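Local coordinates for sensor protein kinase HptS (Staphylococcus aureus, PDB 6LKI), which probably serves as the sensor histidine kinase of a two-component system, its extracellular domain taking part in detecting a signal outside the cell, at residues D41-A44 / T45-L49. Numbering follows the deposited sequence.
Sequences DVTA and TKREL
Thr43 lays its methyl CG2 over one face of the Arg47 guanidinium, one helical turn further on, sitting 3.4 Å above the plane but shifted toward the rim, so that NE of Arg47 is the nearest atom at 3.5 Å from CG2. OG1 of Thr43 turns back to bond the carbonyl of His39. CG of Arg47 leaves beside the backbone N (chi1 -75°) and the chain then runs out straight to NE, bringing the guanidinium back to Thr43. Val42 and Lys46 make a similar i to i+4 pair, but side by side, with CG1 of Val42 3.8 Å from CE of the stretched lysine chain.

On another side of the helix, Asp41 O accepts two bonds from Thr45, one from OG1 at 2.8 Å and one from the amide N at 2.9 Å, arriving from opposite faces of the carbonyl plane. With chi1 at -56°, the Thr45 hydroxyl lies beside its own backbone N and can fold back onto the previous turn, a familiar feature of threonines in helices. A water joins Glu48 OE2 to Ala44 O, an oxygen that also receives the Glu48 amide; OE1 bonds His27 of helix 2-31.

The pairs 41/45, 42/46, 43/47 and 44/48 are all i to i+4 contacts within helix 39-55, made by hydrogen bonds as well as by packing. The long N-terminal helix and two antiparallel sheets are consistent with a double-Cache-type sensor domain. Arg47 and Lys46 belong to the exposed side of helix 39-55, Glu48 ties it to helix 2-31, and buried Thr45 and Leu49 rest on Leu64 and Tyr62 of strand 59-66, in the antiparallel sheet beneath.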
loop_
_atom_site.group_PDB
_atom_site.type_symbol
_atom_site.label_atom_id
_atom_site.label_comp_id
_atom_site.label_asym_id
_atom_site.label_seq_id
_atom_site.Cartn_x
_atom_site.Cartn_y
_atom_site.Cartn_z
ATOM N N ASP B 41 6.342 -24.152 8.049
ATOM C CA ASP B 41 5.834 -23.929 6.700
ATOM C C ASP B 41 6.474 -22.707 6.054
ATOM O O ASP B 41 6.613 -22.660 4.827
ATOM C CB ASP B 41 4.313 -23.783 6.730
ATOM C CG ASP B 41 3.615 -25.059 7.157
ATOM O OD1 ASP B 41 4.316 -26.051 7.451
ATOM O OD2 ASP B 41 2.368 -25.072 7.200
ATOM N N VAL B 42 6.857 -21.711 6.855
ATOM C CA VAL B 42 7.595 -20.569 6.321
ATOM C C VAL B 42 8.942 -21.025 5.776
ATOM O O VAL B 42 9.352 -20.640 4.674
ATOM C CB VAL B 42 7.761 -19.486 7.400
ATOM C CG1 VAL B 42 8.709 -18.396 6.921
ATOM C CG2 VAL B 42 6.411 -18.898 7.773
ATOM N N THR B 43 9.651 -21.856 6.545
ATOM C CA THR B 43 10.922 -22.400 6.078
ATOM C C THR B 43 10.736 -23.209 4.800
ATOM O O THR B 43 11.540 -23.101 3.866
ATOM C CB THR B 43 11.557 -23.261 7.172
ATOM O OG1 THR B 43 11.827 -22.453 8.323
ATOM C CG2 THR B 43 12.856 -23.885 6.679
ATOM N N ALA B 44 9.677 -24.019 4.737
ATOM C CA ALA B 44 9.425 -24.807 3.536
ATOM C C ALA B 44 9.157 -23.908 2.334
ATOM O O ALA B 44 9.585 -24.212 1.215
ATOM C CB ALA B 44 8.253 -25.761 3.766
ATOM N N THR B 45 8.457 -22.792 2.550
ATOM C CA THR B 45 8.170 -21.877 1.450
ATOM C C THR B 45 9.425 -21.135 1.008
ATOM O O THR B 45 9.664 -20.972 -0.195
ATOM C CB THR B 45 7.077 -20.889 1.860
ATOM O OG1 THR B 45 5.915 -21.612 2.284
ATOM C CG2 THR B 45 6.706 -19.990 0.692
ATOM N N LYS B 46 10.239 -20.678 1.964
ATOM C CA LYS B 46 11.498 -20.026 1.615
ATOM C C LYS B 46 12.412 -20.971 0.843
ATOM O O LYS B 46 13.088 -20.556 -0.105
ATOM C CB LYS B 46 12.195 -19.518 2.876
ATOM C CG LYS B 46 11.549 -18.294 3.507
ATOM C CD LYS B 46 12.270 -17.895 4.788
ATOM C CE LYS B 46 11.669 -16.636 5.396
ATOM N NZ LYS B 46 12.323 -16.276 6.687
ATOM N N ARG B 47 12.446 -22.247 1.236
ATOM C CA ARG B 47 13.265 -23.220 0.518
ATOM C C ARG B 47 12.840 -23.332 -0.940
ATOM O O ARG B 47 13.688 -23.384 -1.840
ATOM C CB ARG B 47 13.185 -24.584 1.204
ATOM C CG ARG B 47 13.988 -24.689 2.493
ATOM C CD ARG B 47 13.659 -25.975 3.234
ATOM N NE ARG B 47 14.453 -26.136 4.449
ATOM C CZ ARG B 47 14.257 -27.100 5.344
ATOM N NH1 ARG B 47 13.292 -27.991 5.159
ATOM N NH2 ARG B 47 15.024 -27.172 6.424
ATOM N N GLU B 48 11.529 -23.368 -1.196
ATOM C CA GLU B 48 11.048 -23.486 -2.568
ATOM C C GLU B 48 11.334 -22.223 -3.370
ATOM O O GLU B 48 11.725 -22.301 -4.541
ATOM C CB GLU B 48 9.550 -23.796 -2.572
ATOM C CG GLU B 48 9.200 -25.135 -1.948
ATOM C CD GLU B 48 9.923 -26.289 -2.613
ATOM O OE1 GLU B 48 9.800 -26.433 -3.847
ATOM O OE2 GLU B 48 10.622 -27.044 -1.904
ATOM N N LEU B 49 11.149 -21.051 -2.756
ATOM C CA LEU B 49 11.380 -19.798 -3.470
ATOM C C LEU B 49 12.861 -19.592 -3.769
ATOM O O LEU B 49 13.224 -19.184 -4.878
ATOM C CB LEU B 49 10.825 -18.623 -2.662
ATOM C CG LEU B 49 9.300 -18.514 -2.570
ATOM C CD1 LEU B 49 8.895 -17.402 -1.613
ATOM C CD2 LEU B 49 8.684 -18.288 -3.944
HETATM O O HOH W 1 10.334 -26.869 0.919
#